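Local structure of citrate lyase subunit beta-like protein (Mycobacterium tuberculosis H37Rv, 6CHU) at residues A36-L41 / R68-I73; G17-P22 / I217-I222. The protein is a magnesium-dependent lyase of the HpcH/HpaI aldolase family, with proposed roles in itaconate dissimilation and leucine catabolism. One frame throughout, in Å; residues are numbered along the deposited sequence.

Interaction 1 (A36-L41 / R68-I73). With ACT (acetate ion), chain E; ACT (acetate ion), chain F.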
loop_
_atom_site.group_PDB
_atom_site.type_symbol
_atom_site.label_atom_id
_atom_site.label_comp_id
_atom_site.label_asym_id
_atom_site.label_seq_id
_atom_site.Cartn_x
_atom_site.Cartn_y
_atom_site.Cartn_z
ATOM N N ALA A 36 3.483 32.531 -5.979
ATOM C CA ALA A 36 2.940 31.324 -5.388
ATOM C C ALA A 36 1.885 31.648 -4.338
ATOM O O ALA A 36 1.763 32.782 -3.860
ATOM C CB ALA A 36 4.051 30.478 -4.759
ATOM N N ASP A 37 1.111 30.620 -3.993
ATOM C CA ASP A 37 0.166 30.728 -2.888
ATOM C C ASP A 37 0.891 30.668 -1.548
ATOM O O ASP A 37 0.650 31.494 -0.664
ATOM C CB ASP A 37 -0.882 29.622 -2.999
ATOM C CG ASP A 37 -1.758 29.781 -4.226
ATOM O OD1 ASP A 37 -2.372 30.852 -4.386
ATOM O OD2 ASP A 37 -1.829 28.837 -5.033
ATOM N N VAL A 38 1.802 29.716 -1.394
ATOM C CA VAL A 38 2.642 29.601 -0.202
ATOM C C VAL A 38 4.077 29.395 -0.663
ATOM O O VAL A 38 4.326 28.647 -1.613
ATOM C CB VAL A 38 2.195 28.437 0.712
ATOM C CG1 VAL A 38 3.210 28.197 1.851
ATOM C CG2 VAL A 38 0.833 28.711 1.299
ATOM N N VAL A 39 5.017 30.061 -0.004
ATOM C CA VAL A 39 6.436 29.900 -0.296
ATOM C C VAL A 39 7.055 29.015 0.777
ATOM O O VAL A 39 6.811 29.213 1.977
ATOM C CB VAL A 39 7.146 31.261 -0.357
ATOM C CG1 VAL A 39 8.650 31.078 -0.479
ATOM C CG2 VAL A 39 6.607 32.092 -1.526
ATOM N N ILE A 40 7.866 28.052 0.356
ATOM C CA ILE A 40 8.676 27.248 1.268
ATOM C C ILE A 40 10.097 27.791 1.181
ATOM O O ILE A 40 10.820 27.507 0.219
ATOM C CB ILE A 40 8.641 25.757 0.919
ATOM C CG1 ILE A 40 7.206 25.236 0.804
ATOM C CG2 ILE A 40 9.417 24.961 1.976
ATOM C CD1 ILE A 40 7.120 23.894 0.061
ATOM N N LEU A 41 10.518 28.567 2.179
ATOM C CA LEU A 41 11.899 29.035 2.209
ATOM C C LEU A 41 12.761 27.875 2.684
ATOM O O LEU A 41 12.504 27.294 3.748
ATOM C CB LEU A 41 12.058 30.265 3.103
ATOM C CG LEU A 41 11.363 31.545 2.618
ATOM C CD1 LEU A 41 11.414 32.629 3.701
ATOM C CD2 LEU A 41 11.969 32.086 1.313
ATOM N N ARG A 68 1.781 33.004 4.952
ATOM C CA ARG A 68 1.862 32.350 3.651
ATOM C C ARG A 68 3.258 31.815 3.367
ATOM O O ARG A 68 3.603 31.599 2.199
ATOM C CB ARG A 68 1.438 33.323 2.543
ATOM C CG ARG A 68 -0.024 33.714 2.594
ATOM C CD ARG A 68 -0.916 32.497 2.380
ATOM N NE ARG A 68 -2.318 32.865 2.194
ATOM C CZ ARG A 68 -3.244 32.800 3.145
ATOM N NH1 ARG A 68 -2.921 32.374 4.360
ATOM N NH2 ARG A 68 -4.495 33.158 2.884
ATOM N N THR A 69 4.067 31.605 4.406
ATOM C CA THR A 69 5.437 31.147 4.240
ATOM C C THR A 69 5.751 30.082 5.278
ATOM O O THR A 69 5.435 30.242 6.459
ATOM C CB THR A 69 6.434 32.307 4.367
ATOM O OG1 THR A 69 5.991 33.396 3.550
ATOM C CG2 THR A 69 7.820 31.875 3.886
ATOM N N VAL A 70 6.395 29.008 4.810
ATOM C CA VAL A 70 6.849 27.854 5.584
ATOM C C VAL A 70 8.356 27.719 5.382
ATOM O O VAL A 70 8.878 28.063 4.319
ATOM C CB VAL A 70 6.101 26.568 5.139
ATOM C CG1 VAL A 70 6.694 25.306 5.773
ATOM C CG2 VAL A 70 4.617 26.682 5.455
ATOM N N VAL A 71 9.068 27.235 6.401
ATOM C CA VAL A 71 10.522 27.099 6.323
ATOM C C VAL A 71 10.873 25.619 6.361
ATOM O O VAL A 71 10.539 24.926 7.330
ATOM C CB VAL A 71 11.229 27.866 7.455
ATOM C CG1 VAL A 71 12.746 27.717 7.345
ATOM C CG2 VAL A 71 10.839 29.356 7.425
ATOM N N ARG A 72 11.539 25.124 5.310
ATOM C CA ARG A 72 12.057 23.761 5.353
ATOM C C ARG A 72 13.400 23.758 6.068
ATOM O O ARG A 72 14.364 24.389 5.612
ATOM C CB ARG A 72 12.193 23.130 3.966
ATOM C CG ARG A 72 12.686 21.664 4.102
ATOM C CD ARG A 72 12.481 20.802 2.857
ATOM N NE ARG A 72 13.409 21.132 1.775
ATOM C CZ ARG A 72 13.587 20.357 0.702
ATOM N NH1 ARG A 72 12.902 19.224 0.601
ATOM N NH2 ARG A 72 14.439 20.707 -0.261
ATOM N N ILE A 73 13.445 23.076 7.214
ATOM C CA ILE A 73 14.664 22.949 8.000
ATOM C C ILE A 73 15.382 21.675 7.580
ATOM O O ILE A 73 14.950 20.986 6.655
ATOM C CB ILE A 73 14.356 22.956 9.512
ATOM C CG1 ILE A 73 13.484 21.755 9.895
ATOM C CG2 ILE A 73 13.674 24.274 9.905
ATOM C CD1 ILE A 73 13.056 21.726 11.396
HETATM C C ACT E . 14.315 19.763 -3.571
HETATM O O ACT E . 14.200 19.226 -4.705
HETATM O OXT ACT E . 14.678 19.234 -2.497
HETATM C CH3 ACT E . 13.952 21.293 -3.510
HETATM C C ACT F . 11.640 16.800 -1.785
HETATM O O ACT F . 11.097 15.776 -2.290
HETATM O OXT ACT F . 12.649 16.860 -1.018
HETATM C CH3 ACT F . 11.008 18.166 -2.174
#
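R72, at the end of TIM-barrel strand 69-72, packs its CB against I40 CG2, 3.9 Å away, and carries the guanidinium that meets two acetate ions at its edge, in its own plane. R72 NH2 gives a nearly straight bond (174°) to OXT of the chain E acetate at 2.7 Å, and R72 NH1 reaches OXT of the chain F acetate at 2.9 Å. CG stands anti to the backbone N (chi1 -177°), and a later bend at chi3 turns the head toward the anions, while D42 takes NE in a salt bridge. Three anionic partners thus hold the plane in place. R72 is a substrate-binding residue close to the magnesium, and the acetates, probably from the crystallisation liquor, may mark part of that pocket.

The strands 38-41 and 69-72 are parallel neighbours, joined through helix 52-61 as a beta-alpha-beta unit. Their backbone bonds run V39 N to R68 O, V70 N to V39 O, L41 N to V70 O and R72 N to L41 O, the last at 2.8 Å. Beta-branched residues suit these extended backbones. Where the strands begin, R68 lays its aliphatic CD 3.6 Å from D37 O. I40 and V70, paired in the register, face the inner side of the barrel. T69 OG1 is satisfied by the backbone O of D65, leaving its methyl for apolar contact: on the outer face, which looks to the helices, T69 CG2 meets L41 CD1 at 3.7 Å.

Interaction 2 (G17-P22 / I217-I222)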
loop_
_atom_site.group_PDB
_atom_site.type_symbol
_atom_site.label_atom_id
_atom_site.label_comp_id
_atom_site.label_asym_id
_atom_site.label_seq_id
_atom_site.Cartn_x
_atom_site.Cartn_y
_atom_site.Cartn_z
ATOM N N GLY A 17 -0.889 26.126 -4.835
ATOM C CA GLY A 17 0.408 26.224 -5.473
ATOM C C GLY A 17 1.483 26.679 -4.515
ATOM O O GLY A 17 1.605 27.872 -4.227
ATOM N N TRP A 18 2.263 25.728 -4.017
ATOM C CA TRP A 18 3.362 25.999 -3.108
ATOM C C TRP A 18 4.675 25.936 -3.876
ATOM O O TRP A 18 4.835 25.129 -4.796
ATOM C CB TRP A 18 3.383 24.989 -1.962
ATOM C CG TRP A 18 2.244 25.130 -0.999
ATOM C CD1 TRP A 18 0.969 25.544 -1.268
ATOM C CD2 TRP A 18 2.283 24.823 0.397
ATOM N NE1 TRP A 18 0.210 25.513 -0.110
ATOM C CE2 TRP A 18 1.002 25.086 0.923
ATOM C CE3 TRP A 18 3.286 24.366 1.254
ATOM C CZ2 TRP A 18 0.698 24.901 2.276
ATOM C CZ3 TRP A 18 2.980 24.187 2.604
ATOM C CH2 TRP A 18 1.699 24.452 3.092
ATOM N N LEU A 19 5.624 26.783 -3.486
ATOM C CA LEU A 19 6.838 26.965 -4.278
ATOM C C LEU A 19 8.057 26.991 -3.369
ATOM O O LEU A 19 8.156 27.851 -2.488
ATOM C CB LEU A 19 6.751 28.251 -5.103
ATOM C CG LEU A 19 8.007 28.672 -5.861
ATOM C CD1 LEU A 19 8.414 27.587 -6.846
ATOM C CD2 LEU A 19 7.776 29.984 -6.582
ATOM N N PHE A 20 8.985 26.056 -3.591
ATOM C CA PHE A 20 10.291 26.129 -2.948
ATOM C C PHE A 20 11.067 27.339 -3.461
ATOM O O PHE A 20 11.113 27.604 -4.666
ATOM C CB PHE A 20 11.119 24.873 -3.226
ATOM C CG PHE A 20 10.809 23.712 -2.333
ATOM C CD1 PHE A 20 11.212 23.704 -0.997
ATOM C CD2 PHE A 20 10.161 22.594 -2.840
ATOM C CE1 PHE A 20 10.937 22.611 -0.181
ATOM C CE2 PHE A 20 9.877 21.507 -2.035
ATOM C CZ PHE A 20 10.267 21.509 -0.697
ATOM N N CYS A 21 11.701 28.056 -2.536
ATOM C CA CYS A 21 12.667 29.102 -2.866
ATOM C C CYS A 21 13.875 28.890 -1.965
ATOM O O CYS A 21 13.740 28.967 -0.727
ATOM C CB CYS A 21 12.064 30.496 -2.670
ATOM S SG CYS A 21 13.158 31.873 -3.071
ATOM N N PRO A 22 15.053 28.598 -2.517
ATOM C CA PRO A 22 16.257 28.479 -1.676
ATOM C C PRO A 22 16.480 29.748 -0.862
ATOM O O PRO A 22 16.469 30.860 -1.397
ATOM C CB PRO A 22 17.386 28.263 -2.692
ATOM C CG PRO A 22 16.705 27.798 -3.941
ATOM C CD PRO A 22 15.354 28.438 -3.952
ATOM N N ILE A 217 8.877 23.474 -7.818
ATOM C CA ILE A 217 10.258 23.932 -7.695
ATOM C C ILE A 217 10.592 25.037 -8.679
ATOM O O ILE A 217 11.725 25.544 -8.668
ATOM C CB ILE A 217 11.247 22.759 -7.828
ATOM C CG1 ILE A 217 10.783 21.815 -8.924
ATOM C CG2 ILE A 217 11.330 21.964 -6.515
ATOM C CD1 ILE A 217 11.657 21.818 -10.078
ATOM N N HIS A 218 9.640 25.455 -9.513
ATOM C CA HIS A 218 9.857 26.573 -10.423
ATOM C C HIS A 218 8.555 27.358 -10.543
ATOM O O HIS A 218 7.477 26.751 -10.612
ATOM C CB HIS A 218 10.311 26.087 -11.806
ATOM C CG HIS A 218 10.825 27.174 -12.699
ATOM N ND1 HIS A 218 9.998 27.929 -13.504
ATOM C CD2 HIS A 218 12.082 27.619 -12.927
ATOM C CE1 HIS A 218 10.726 28.797 -14.188
ATOM N NE2 HIS A 218 11.993 28.631 -13.856
ATOM N N PRO A 219 8.615 28.692 -10.553
ATOM C CA PRO A 219 7.364 29.473 -10.551
ATOM C C PRO A 219 6.486 29.241 -11.771
ATOM O O PRO A 219 5.265 29.433 -11.679
ATOM C CB PRO A 219 7.853 30.926 -10.477
ATOM C CG PRO A 219 9.251 30.898 -10.991
ATOM C CD PRO A 219 9.809 29.559 -10.585
ATOM N N SER A 220 7.061 28.827 -12.906
ATOM C CA SER A 220 6.255 28.532 -14.090
ATOM C C SER A 220 5.285 27.384 -13.846
ATOM O O SER A 220 4.303 27.246 -14.586
ATOM C CB SER A 220 7.162 28.191 -15.277
ATOM O OG SER A 220 7.836 26.970 -15.025
ATOM N N GLN A 221 5.539 26.556 -12.836
ATOM C CA GLN A 221 4.644 25.450 -12.530
ATOM C C GLN A 221 3.402 25.890 -11.768
ATOM O O GLN A 221 2.403 25.160 -11.767
ATOM C CB GLN A 221 5.394 24.381 -11.730
ATOM C CG GLN A 221 6.622 23.832 -12.455
ATOM C CD GLN A 221 7.393 22.827 -11.615
ATOM O OE1 GLN A 221 7.782 23.118 -10.490
ATOM N NE2 GLN A 221 7.617 21.634 -12.166
ATOM N N ILE A 222 3.430 27.061 -11.126
ATOM C CA ILE A 222 2.297 27.476 -10.291
ATOM C C ILE A 222 1.013 27.642 -11.097
ATOM O O ILE A 222 -0.037 27.151 -10.651
ATOM C CB ILE A 222 2.657 28.741 -9.492
ATOM C CG1 ILE A 222 3.765 28.444 -8.473
ATOM C CG2 ILE A 222 1.424 29.281 -8.789
ATOM C CD1 ILE A 222 3.329 27.560 -7.295
HETATM O O HOH W 1 13.028 26.026 -6.236
#
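L19 and I222 carry much of the join between the first barrel strand, 17-22, and the turn leading from the last strand into helix 221-228. I222 sends CD1 against the backbone of G17, 3.5 Å from its C atom, where the absence of a side chain makes room for the methyl. I222 CD1 also lies 4.1 Å from L19 CB. With CG anti to its backbone N (chi1 173°), L19 reaches along the turn: L19 CD1 approaches H218 N at 3.6 Å and L19 CD2 meets P219 CB at 4.0 Å. F20 CD2 touches I217 CG2 at 3.9 Å, and I217 packs on M259 of a neighbouring subunit. Backbone bonds of W18 and F20 with C216 close the barrel here.

A second shell fixes the turn. H218 and Q221 form a capping box, in which S220 N donates to H218 ND1 and H218 N to Q221 OE1, from above the carbonyl plane. Q221 OE1 also accepts from I217 N at 2.9 Å, and Q221 NE2 donates to H190 O.

No direct hydrogen bond links the segments; one water donates to both F20 O and I217 O. Attachment rests on apolar fit, with polar groups shaping the turn.

How the interactions relate
Both contacts belong to one closed barrel and share a seam, since strands 17-22 and 38-42 are neighbours: I40 N lies 2.9 Å from L19 O, and A36 packs on L19. Interaction 1 is a buried core contact between adjacent strands, bound by regular backbone hydrogen bonds. Interaction 2 is only partly buried; it sets a strand against the turn and helix start after strand 213-216, and relies on apolar side chains instead. The two converge at the substrate pocket, where F20 CE1 of interaction 2 packs 3.5 Å from R72 NE of interaction 1, an apolar ring beside an anion-binding group.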